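Local structure of arylsulfatase (Pseudoalteromonas sp. MB47, 7AJ0) at residues L109-L120 and P134-G142; M375-R386 and F400-L409. The protein probably removes sulfate groups from the algal polysaccharide fucoidan, acting as a calcium-binding, exo-acting arylsulfatase-type hydrolase that assembles as a hexamer. All coordinates share one frame; numbering follows the deposited sequence.

How the interactions relate
Interactions 1 and 2 are both buried in the same subunit, and no other chain touches either. Interaction 1 joins the end of helix 102-111 and the turns after it to residues 134-142, whereas interaction 2 lays the chain 400-405 along helix 377-387. They meet directly: Arg-117 of interaction 1 makes a salt bridge to Asp-401 of interaction 2, and Gly-112 is bonded through its backbone to Gly-402. The chemistry differs. One enclosed ion pair, a water and a tryptophan dominate interaction 1; in interaction 2 helix side chains capture backbone NH groups over a longer seam, and its ion pair, Arg-386 with Asp-404, is partly exposed.

Interaction 1: residues L109-L120 and P134-G142; sequences LTTGRLPVRSGL and PWEKEVSQG
The C-terminal end of the sulfatase signature helix, which starts at the calcium-binding Cys-102, is held here against residues 134-142, with Thr-110 and Thr-111 meeting Trp-135 and with Arg-113 paired to Glu-138. Arg-113 approaches the carboxylate side-on: NE lies 2.7 Å from Glu-138 OE2 and NH2 lies 3.1 Å from Glu-138 OE1, each oxygen accepting on its syn lone pair. The bends at chi3 of Arg-113 and chi2 of Glu-138 bring the two groups together, and the paired bonds keep them nearly coplanar, 12° apart. Arg-117 CB covers one guanidinium face, and Arg-113 NH1 bonds to Tyr-399 O. A water adds a third bond to the carboxylate, donating to Glu-138 OE2 and to Thr-111 O while accepting from Val-139 N at 2.8 Å. A leucine in place of Arg-113 would probably leave this enclosed carboxylate without its countercharge and free to turn away from the water.

In sulfatases the signature segment runs from the catalytic nucleophile position through a Thr-Gly pair, and Gly-112, the glycine of that pair, is the first residue to leave helical angles, with positive phi. The two threonines before it meet Trp-135, whose ring edge faces Thr-110 OG1, 3.3 Å from CH2, although that hydroxyl's bond is to Arg-106 O. Thr-111 CG2 touches the same CH2 at 3.6 Å, and Leu-120 CD1 packs against the ring near CE2 and CZ2. The other methyl of Leu-120, CD2, packs 3.9 Å from Pro-134 CB.

At the opposite end Gln-141, curled back by its chi2 of -97°, donates from NE2 to Leu-109 O at 3.0 Å; the same nitrogen also bonds to Tyr-263. Beside it, Ser-140 CA makes a CA-H...O contact with Thr-110 O.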
loop_
_atom_site.group_PDB
_atom_site.type_symbol
_atom_site.label_atom_id
_atom_site.label_comp_id
_atom_site.label_asym_id
_atom_site.label_seq_id
_atom_site.Cartn_x
_atom_site.Cartn_y
_atom_site.Cartn_z
ATOM N N LEU A 109 20.585 -18.746 -25.693
ATOM C CA LEU A 109 20.410 -18.874 -27.133
ATOM C C LEU A 109 21.645 -19.457 -27.806
ATOM O O LEU A 109 21.531 -20.055 -28.883
ATOM C CB LEU A 109 20.078 -17.510 -27.734
ATOM C CG LEU A 109 19.997 -17.417 -29.255
ATOM C CD1 LEU A 109 18.803 -18.195 -29.778
ATOM C CD2 LEU A 109 19.929 -15.956 -29.677
ATOM N N THR A 110 22.823 -19.297 -27.204
ATOM C CA THR A 110 24.069 -19.726 -27.830
ATOM C C THR A 110 24.743 -20.879 -27.096
ATOM O O THR A 110 25.899 -21.195 -27.396
ATOM C CB THR A 110 25.045 -18.549 -27.936
ATOM O OG1 THR A 110 25.336 -18.044 -26.626
ATOM C CG2 THR A 110 24.451 -17.441 -28.791
ATOM N N THR A 111 24.055 -21.516 -26.147
ATOM C CA THR A 111 24.603 -22.687 -25.479
ATOM C C THR A 111 23.591 -23.803 -25.267
ATOM O O THR A 111 23.994 -24.887 -24.836
ATOM C CB THR A 111 25.198 -22.312 -24.113
ATOM O OG1 THR A 111 24.151 -21.898 -23.225
ATOM C CG2 THR A 111 26.217 -21.192 -24.256
ATOM N N GLY A 112 22.309 -23.589 -25.551
ATOM C CA GLY A 112 21.307 -24.593 -25.262
ATOM C C GLY A 112 21.123 -24.877 -23.792
ATOM O O GLY A 112 20.546 -25.906 -23.434
ATOM N N ARG A 113 21.580 -23.978 -22.925
ATOM C CA ARG A 113 21.696 -24.269 -21.504
ATOM C C ARG A 113 21.260 -23.075 -20.674
ATOM O O ARG A 113 21.682 -21.945 -20.934
ATOM C CB ARG A 113 23.141 -24.654 -21.157
ATOM C CG ARG A 113 23.437 -26.123 -21.365
ATOM C CD ARG A 113 24.895 -26.386 -21.670
ATOM N NE ARG A 113 25.805 -25.902 -20.634
ATOM C CZ ARG A 113 26.004 -26.502 -19.465
ATOM N NH1 ARG A 113 25.339 -27.606 -19.157
ATOM N NH2 ARG A 113 26.866 -25.989 -18.598
ATOM N N LEU A 114 20.411 -23.331 -19.689
ATOM C CA LEU A 114 20.090 -22.306 -18.709
ATOM C C LEU A 114 21.387 -21.731 -18.144
ATOM O O LEU A 114 22.319 -22.487 -17.842
ATOM C CB LEU A 114 19.229 -22.895 -17.593
ATOM C CG LEU A 114 17.793 -23.232 -17.996
ATOM C CD1 LEU A 114 17.126 -24.095 -16.940
ATOM C CD2 LEU A 114 16.992 -21.957 -18.231
ATOM N N PRO A 115 21.494 -20.407 -18.005
ATOM C CA PRO A 115 22.791 -19.819 -17.627
ATOM C C PRO A 115 23.265 -20.196 -16.233
ATOM O O PRO A 115 24.455 -20.025 -15.941
ATOM C CB PRO A 115 22.548 -18.307 -17.747
ATOM C CG PRO A 115 21.071 -18.136 -17.723
ATOM C CD PRO A 115 20.473 -19.382 -18.295
ATOM N N VAL A 116 22.391 -20.701 -15.362
ATOM C CA VAL A 116 22.861 -21.130 -14.051
ATOM C C VAL A 116 23.788 -22.333 -14.184
ATOM O O VAL A 116 24.672 -22.542 -13.343
ATOM C CB VAL A 116 21.670 -21.428 -13.122
ATOM C CG1 VAL A 116 20.906 -22.660 -13.593
ATOM C CG2 VAL A 116 22.151 -21.597 -11.689
ATOM N N ARG A 117 23.614 -23.137 -15.236
ATOM C CA ARG A 117 24.506 -24.271 -15.447
ATOM C C ARG A 117 25.877 -23.813 -15.927
ATOM O O ARG A 117 26.905 -24.359 -15.512
ATOM C CB ARG A 117 23.904 -25.244 -16.460
ATOM C CG ARG A 117 22.503 -25.730 -16.133
ATOM C CD ARG A 117 22.116 -26.887 -17.039
ATOM N NE ARG A 117 20.698 -27.225 -16.953
ATOM C CZ ARG A 117 20.174 -28.065 -16.065
ATOM N NH1 ARG A 117 20.943 -28.659 -15.165
ATOM N NH2 ARG A 117 18.870 -28.308 -16.077
ATOM N N SER A 118 25.910 -22.808 -16.803
ATOM C CA SER A 118 27.150 -22.378 -17.434
ATOM C C SER A 118 27.918 -21.357 -16.610
ATOM O O SER A 118 29.144 -21.264 -16.739
ATOM C CB SER A 118 26.852 -21.781 -18.814
ATOM O OG SER A 118 26.071 -20.601 -18.703
ATOM N N GLY A 119 27.232 -20.597 -15.761
ATOM C CA GLY A 119 27.840 -19.481 -15.077
ATOM C C GLY A 119 27.668 -18.154 -15.777
ATOM O O GLY A 119 28.136 -17.130 -15.259
ATOM N N LEU A 120 27.007 -18.138 -16.929
ATOM C CA LEU A 120 26.826 -16.926 -17.725
ATOM C C LEU A 120 25.574 -16.165 -17.298
ATOM O O LEU A 120 24.694 -15.861 -18.105
ATOM C CB LEU A 120 26.774 -17.291 -19.203
ATOM C CG LEU A 120 28.006 -18.031 -19.731
ATOM C CD1 LEU A 120 27.774 -18.563 -21.138
ATOM C CD2 LEU A 120 29.226 -17.120 -19.697
ATOM N N PRO A 134 34.263 -19.572 -18.847
ATOM C CA PRO A 134 33.119 -20.471 -19.076
ATOM C C PRO A 134 32.956 -20.883 -20.527
ATOM O O PRO A 134 32.424 -21.966 -20.803
ATOM C CB PRO A 134 31.917 -19.646 -18.594
ATOM C CG PRO A 134 32.492 -18.613 -17.682
ATOM C CD PRO A 134 33.855 -18.301 -18.218
ATOM N N TRP A 135 33.411 -20.056 -21.468
ATOM C CA TRP A 135 33.171 -20.328 -22.877
ATOM C C TRP A 135 34.057 -21.430 -23.439
ATOM O O TRP A 135 33.724 -21.990 -24.488
ATOM C CB TRP A 135 33.355 -19.049 -23.691
ATOM C CG TRP A 135 32.081 -18.294 -23.839
ATOM C CD1 TRP A 135 31.761 -17.098 -23.268
ATOM C CD2 TRP A 135 30.936 -18.700 -24.594
ATOM N NE1 TRP A 135 30.489 -16.730 -23.632
ATOM C CE2 TRP A 135 29.962 -17.697 -24.446
ATOM C CE3 TRP A 135 30.643 -19.814 -25.386
ATOM C CZ2 TRP A 135 28.715 -17.773 -25.062
ATOM C CZ3 TRP A 135 29.405 -19.889 -25.995
ATOM C CH2 TRP A 135 28.457 -18.876 -25.830
ATOM N N GLU A 136 35.172 -21.753 -22.781
ATOM C CA GLU A 136 35.937 -22.924 -23.198
ATOM C C GLU A 136 35.082 -24.180 -23.093
ATOM O O GLU A 136 35.078 -25.023 -23.998
ATOM C CB GLU A 136 37.203 -23.061 -22.353
ATOM C CG GLU A 136 38.203 -21.928 -22.539
ATOM C CD GLU A 136 39.481 -22.133 -21.741
ATOM O OE1 GLU A 136 40.285 -21.180 -21.645
ATOM O OE2 GLU A 136 39.682 -23.247 -21.211
ATOM N N LYS A 137 34.316 -24.294 -22.006
ATOM C CA LYS A 137 33.490 -25.465 -21.733
ATOM C C LYS A 137 32.222 -25.476 -22.576
ATOM O O LYS A 137 31.819 -26.533 -23.074
ATOM C CB LYS A 137 33.168 -25.477 -20.236
ATOM C CG LYS A 137 32.174 -26.501 -19.733
ATOM C CD LYS A 137 31.960 -26.261 -18.227
ATOM C CE LYS A 137 30.899 -27.168 -17.613
ATOM N NZ LYS A 137 31.387 -28.558 -17.370
ATOM N N GLU A 138 31.591 -24.320 -22.761
ATOM C CA GLU A 138 30.346 -24.261 -23.511
ATOM C C GLU A 138 30.603 -24.481 -25.002
ATOM O O GLU A 138 31.706 -24.267 -25.512
ATOM C CB GLU A 138 29.652 -22.918 -23.286
ATOM C CG GLU A 138 29.342 -22.608 -21.826
ATOM C CD GLU A 138 28.479 -23.669 -21.168
ATOM O OE1 GLU A 138 28.710 -23.977 -19.978
ATOM O OE2 GLU A 138 27.573 -24.198 -21.847
ATOM N N VAL A 139 29.555 -24.911 -25.702
ATOM C CA VAL A 139 29.628 -25.258 -27.118
ATOM C C VAL A 139 28.553 -24.471 -27.854
ATOM O O VAL A 139 27.361 -24.790 -27.749
ATOM C CB VAL A 139 29.450 -26.766 -27.348
ATOM C CG1 VAL A 139 29.431 -27.076 -28.833
ATOM C CG2 VAL A 139 30.552 -27.544 -26.647
ATOM N N SER A 140 28.967 -23.457 -28.608
ATOM C CA SER A 140 28.022 -22.634 -29.345
ATOM C C SER A 140 27.593 -23.335 -30.632
ATOM O O SER A 140 28.261 -24.246 -31.128
ATOM C CB SER A 140 28.637 -21.276 -29.678
ATOM O OG SER A 140 29.728 -21.421 -30.571
ATOM N N GLN A 141 26.453 -22.895 -31.176
ATOM C CA GLN A 141 26.016 -23.439 -32.457
ATOM C C GLN A 141 26.957 -23.014 -33.576
ATOM O O GLN A 141 27.084 -23.722 -34.581
ATOM C CB GLN A 141 24.580 -23.017 -32.774
ATOM C CG GLN A 141 24.356 -21.529 -32.946
ATOM C CD GLN A 141 23.829 -20.871 -31.684
ATOM O OE1 GLN A 141 24.556 -20.723 -30.705
ATOM N NE2 GLN A 141 22.559 -20.478 -31.702
ATOM N N GLY A 142 27.625 -21.871 -33.420
ATOM C CA GLY A 142 28.664 -21.508 -34.366
ATOM C C GLY A 142 29.727 -22.582 -34.482
ATOM O O GLY A 142 30.123 -22.968 -35.583
HETATM O O HOH W 1 27.152 -25.321 -24.257
#

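Interaction 2: residues M375-R386 and F400-L409; sequences MDLTDIYMTSLR and FDGIDQTAFL
Gly-402 fits against Thr-378, its CA lying 3.3 Å from Thr-378 OG1, so that the chain 400-405 can settle onto helix 377-387. With no side chain at Gly-402, its CA can come close to Thr-378 O, in a CA-H...O contact at 3.4 Å. Met-382 is the next bump. Its CB and CG lie along the backbone of Ile-403 and Asp-404, and turns at chi2 (61°) and chi3 (69°) fold CE back to Phe-400 CB, 3.8 Å away. One helical turn earlier, Asp-379 drops into the hollow between Ile-403 and Gln-405. Ile-403 N reaches Asp-379 OD1 at 2.8 Å, while OD2 receives Gln-405 NE2 on one face of the carboxylate and Asp-376 N on the other, the latter closing a capping box at the helix start. Gln-405 OE1 accepts from Arg-417 N.

Further along, Thr-383 OG1 accepts from Gln-405 N at 3.0 Å and donates to Asp-379 O, and its CG2 rests 3.4 Å from Thr-406 OG1. Asp-404 turns back as an Asx turn, OD1 taking both Thr-406 N and its hydroxyl, and leaves OD2 for Arg-386 NH1, 2.9 Å away; Arg-386 NH2 is also salt-bridged to Glu-34. Thr-406 CG2 covers one face of that guanidinium. At the strand end, the extended Met-375 places SD at the edge of the Phe-408 ring, a Met-aromatic contact, near Leu-409 CD2.

Asp-379 OD1 is also salt-bridged to Arg-418, a charge that probably favours the ionised carboxylate; gripped from several directions, this buried group is fixed in rotation and fastens the loop to the first turn of the helix.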
loop_
_atom_site.group_PDB
_atom_site.type_symbol
_atom_site.label_atom_id
_atom_site.label_comp_id
_atom_site.label_asym_id
_atom_site.label_seq_id
_atom_site.Cartn_x
_atom_site.Cartn_y
_atom_site.Cartn_z
ATOM N N MET A 375 7.662 -22.783 -25.968
ATOM C CA MET A 375 8.952 -22.779 -26.642
ATOM C C MET A 375 9.895 -21.846 -25.897
ATOM O O MET A 375 9.465 -20.884 -25.257
ATOM C CB MET A 375 8.825 -22.356 -28.108
ATOM C CG MET A 375 10.139 -22.417 -28.867
ATOM S SD MET A 375 9.934 -22.737 -30.626
ATOM C CE MET A 375 11.619 -22.522 -31.203
ATOM N N ASP A 376 11.190 -22.144 -25.996
ATOM C CA ASP A 376 12.238 -21.491 -25.224
ATOM C C ASP A 376 13.311 -20.980 -26.176
ATOM O O ASP A 376 13.406 -21.418 -27.324
ATOM C CB ASP A 376 12.839 -22.478 -24.203
ATOM C CG ASP A 376 13.624 -21.792 -23.099
ATOM O OD1 ASP A 376 14.615 -21.094 -23.400
ATOM O OD2 ASP A 376 13.249 -21.961 -21.918
ATOM N N LEU A 377 14.125 -20.038 -25.691
ATOM C CA LEU A 377 15.277 -19.606 -26.477
ATOM C C LEU A 377 16.275 -20.742 -26.673
ATOM O O LEU A 377 16.928 -20.822 -27.720
ATOM C CB LEU A 377 15.973 -18.420 -25.813
ATOM C CG LEU A 377 15.368 -17.030 -26.017
ATOM C CD1 LEU A 377 16.191 -15.998 -25.253
ATOM C CD2 LEU A 377 15.281 -16.664 -27.488
ATOM N N THR A 378 16.422 -21.620 -25.679
ATOM C CA THR A 378 17.290 -22.776 -25.854
ATOM C C THR A 378 16.764 -23.721 -26.929
ATOM O O THR A 378 17.540 -24.512 -27.475
ATOM C CB THR A 378 17.449 -23.540 -24.539
ATOM O OG1 THR A 378 16.162 -23.960 -24.068
ATOM C CG2 THR A 378 18.115 -22.667 -23.487
ATOM N N ASP A 379 15.467 -23.655 -27.242
ATOM C CA ASP A 379 14.916 -24.505 -28.291
ATOM C C ASP A 379 15.362 -24.045 -29.675
ATOM O O ASP A 379 15.465 -24.864 -30.594
ATOM C CB ASP A 379 13.390 -24.528 -28.204
ATOM C CG ASP A 379 12.887 -25.154 -26.915
ATOM O OD1 ASP A 379 13.680 -25.841 -26.237
ATOM O OD2 ASP A 379 11.696 -24.967 -26.585
ATOM N N ILE A 380 15.620 -22.747 -29.847
ATOM C CA ILE A 380 16.180 -22.272 -31.108
ATOM C C ILE A 380 17.566 -22.867 -31.317
ATOM O O ILE A 380 17.914 -23.316 -32.416
ATOM C CB ILE A 380 16.219 -20.733 -31.134
ATOM C CG1 ILE A 380 14.804 -20.164 -31.004
ATOM C CG2 ILE A 380 16.880 -20.244 -32.418
ATOM C CD1 ILE A 380 14.761 -18.675 -30.703
ATOM N N TYR A 381 18.379 -22.876 -30.259
ATOM C CA TYR A 381 19.699 -23.493 -30.323
ATOM C C TYR A 381 19.599 -24.957 -30.724
ATOM O O TYR A 381 20.253 -25.398 -31.675
ATOM C CB TYR A 381 20.384 -23.333 -28.963
ATOM C CG TYR A 381 21.647 -24.134 -28.757
ATOM C CD1 TYR A 381 21.591 -25.472 -28.386
ATOM C CD2 TYR A 381 22.894 -23.545 -28.895
ATOM C CE1 TYR A 381 22.738 -26.202 -28.182
ATOM C CE2 TYR A 381 24.048 -24.269 -28.693
ATOM C CZ TYR A 381 23.965 -25.595 -28.337
ATOM O OH TYR A 381 25.114 -26.323 -28.136
ATOM N N MET A 382 18.772 -25.726 -30.013
ATOM C CA MET A 382 18.689 -27.159 -30.274
ATOM C C MET A 382 18.034 -27.445 -31.618
ATOM O O MET A 382 18.393 -28.421 -32.286
ATOM C CB MET A 382 17.919 -27.847 -29.149
ATOM C CG MET A 382 18.257 -29.321 -28.981
ATOM S SD MET A 382 19.995 -29.598 -28.582
ATOM C CE MET A 382 20.098 -28.922 -26.926
ATOM N N THR A 383 17.070 -26.618 -32.025
ATOM C CA THR A 383 16.488 -26.751 -33.356
ATOM C C THR A 383 17.531 -26.471 -34.433
ATOM O O THR A 383 17.606 -27.187 -35.439
ATOM C CB THR A 383 15.294 -25.802 -33.493
ATOM O OG1 THR A 383 14.311 -26.119 -32.495
ATOM C CG2 THR A 383 14.666 -25.905 -34.874
ATOM N N SER A 384 18.354 -25.440 -34.232
ATOM C CA SER A 384 19.416 -25.143 -35.187
ATOM C C SER A 384 20.374 -26.319 -35.330
ATOM O O SER A 384 20.787 -26.660 -36.444
ATOM C CB SER A 384 20.179 -23.892 -34.750
ATOM O OG SER A 384 19.345 -22.747 -34.753
ATOM N N LEU A 385 20.744 -26.948 -34.212
ATOM C CA LEU A 385 21.697 -28.049 -34.277
ATOM C C LEU A 385 21.134 -29.233 -35.051
ATOM O O LEU A 385 21.883 -29.941 -35.732
ATOM C CB LEU A 385 22.096 -28.490 -32.870
ATOM C CG LEU A 385 22.800 -27.455 -31.992
ATOM C CD1 LEU A 385 23.318 -28.125 -30.724
ATOM C CD2 LEU A 385 23.922 -26.758 -32.741
ATOM N N ARG A 386 19.824 -29.469 -34.959
ATOM C CA ARG A 386 19.235 -30.593 -35.681
ATOM C C ARG A 386 19.136 -30.297 -37.173
ATOM O O ARG A 386 19.344 -31.191 -38.001
ATOM C CB ARG A 386 17.863 -30.928 -35.096
ATOM C CG ARG A 386 17.145 -32.068 -35.797
ATOM C CD ARG A 386 16.187 -31.549 -36.856
ATOM N NE ARG A 386 15.602 -32.628 -37.647
ATOM C CZ ARG A 386 14.528 -33.328 -37.290
ATOM N NH1 ARG A 386 13.909 -33.072 -36.144
ATOM N NH2 ARG A 386 14.075 -34.289 -38.084
ATOM N N PHE A 400 21.737 -30.309 -21.151
ATOM C CA PHE A 400 21.242 -29.339 -22.121
ATOM C C PHE A 400 19.738 -29.183 -21.954
ATOM O O PHE A 400 18.993 -30.167 -22.011
ATOM C CB PHE A 400 21.601 -29.766 -23.541
ATOM C CG PHE A 400 23.038 -29.527 -23.886
ATOM C CD1 PHE A 400 23.437 -28.319 -24.429
ATOM C CD2 PHE A 400 23.994 -30.499 -23.649
ATOM C CE1 PHE A 400 24.760 -28.089 -24.740
ATOM C CE2 PHE A 400 25.319 -30.273 -23.957
ATOM C CZ PHE A 400 25.703 -29.067 -24.503
ATOM N N ASP A 401 19.301 -27.943 -21.746
ATOM C CA ASP A 401 17.900 -27.642 -21.502
ATOM C C ASP A 401 17.094 -27.464 -22.779
ATOM O O ASP A 401 15.863 -27.574 -22.738
ATOM C CB ASP A 401 17.794 -26.372 -20.653
ATOM C CG ASP A 401 18.508 -26.502 -19.323
ATOM O OD1 ASP A 401 18.006 -27.230 -18.442
ATOM O OD2 ASP A 401 19.585 -25.890 -19.162
ATOM N N GLY A 402 17.754 -27.203 -23.903
ATOM C CA GLY A 402 17.035 -26.979 -25.137
ATOM C C GLY A 402 16.430 -28.255 -25.689
ATOM O O GLY A 402 16.941 -29.356 -25.489
ATOM N N ILE A 403 15.314 -28.091 -26.396
ATOM C CA ILE A 403 14.600 -29.191 -27.029
ATOM C C ILE A 403 14.467 -28.886 -28.513
ATOM O O ILE A 403 14.117 -27.762 -28.892
ATOM C CB ILE A 403 13.213 -29.408 -26.393
ATOM C CG1 ILE A 403 13.359 -29.769 -24.914
ATOM C CG2 ILE A 403 12.451 -30.483 -27.152
ATOM C CD1 ILE A 403 12.073 -29.644 -24.122
ATOM N N ASP A 404 14.752 -29.880 -29.349
ATOM C CA ASP A 404 14.542 -29.744 -30.785
ATOM C C ASP A 404 13.054 -29.582 -31.073
ATOM O O ASP A 404 12.250 -30.446 -30.717
ATOM C CB ASP A 404 15.100 -30.966 -31.508
ATOM C CG ASP A 404 14.821 -30.943 -33.001
ATOM O OD1 ASP A 404 14.583 -29.846 -33.548
ATOM O OD2 ASP A 404 14.833 -32.025 -33.625
ATOM N N GLN A 405 12.689 -28.470 -31.714
ATOM C CA GLN A 405 11.297 -28.155 -32.008
ATOM C C GLN A 405 10.994 -28.191 -33.503
ATOM O O GLN A 405 9.983 -27.630 -33.941
ATOM C CB GLN A 405 10.935 -26.782 -31.437
ATOM C CG GLN A 405 10.979 -26.694 -29.919
ATOM C CD GLN A 405 9.751 -27.293 -29.261
ATOM O OE1 GLN A 405 9.053 -28.114 -29.854
ATOM N NE2 GLN A 405 9.474 -26.874 -28.031
ATOM N N THR A 406 11.848 -28.836 -34.299
ATOM C CA THR A 406 11.615 -28.883 -35.739
ATOM C C THR A 406 10.260 -29.503 -36.060
ATOM O O THR A 406 9.549 -29.029 -36.954
ATOM C CB THR A 406 12.741 -29.658 -36.425
ATOM O OG1 THR A 406 13.977 -28.949 -36.263
ATOM C CG2 THR A 406 12.450 -29.833 -37.906
ATOM N N ALA A 407 9.883 -30.565 -35.341
ATOM C CA ALA A 407 8.572 -31.172 -35.534
ATOM C C ALA A 407 7.440 -30.247 -35.108
ATOM O O ALA A 407 6.306 -30.411 -35.572
ATOM C CB ALA A 407 8.480 -32.485 -34.754
ATOM N N PHE A 408 7.720 -29.284 -34.232
ATOM C CA PHE A 408 6.707 -28.326 -33.802
ATOM C C PHE A 408 6.561 -27.192 -34.808
ATOM O O PHE A 408 5.438 -26.791 -35.135
ATOM C CB PHE A 408 7.082 -27.805 -32.412
ATOM C CG PHE A 408 6.245 -26.656 -31.929
ATOM C CD1 PHE A 408 4.866 -26.757 -31.857
ATOM C CD2 PHE A 408 6.849 -25.480 -31.507
ATOM C CE1 PHE A 408 4.102 -25.699 -31.394
ATOM C CE2 PHE A 408 6.093 -24.420 -31.042
ATOM C CZ PHE A 408 4.717 -24.528 -30.985
ATOM N N LEU A 409 7.681 -26.689 -35.334
ATOM C CA LEU A 409 7.639 -25.546 -36.236
ATOM C C LEU A 409 7.194 -25.923 -37.645
ATOM O O LEU A 409 6.624 -25.082 -38.350
ATOM C CB LEU A 409 9.015 -24.879 -36.299
ATOM C CG LEU A 409 9.528 -24.219 -35.019
ATOM C CD1 LEU A 409 10.968 -23.757 -35.191
ATOM C CD2 LEU A 409 8.641 -23.051 -34.620
#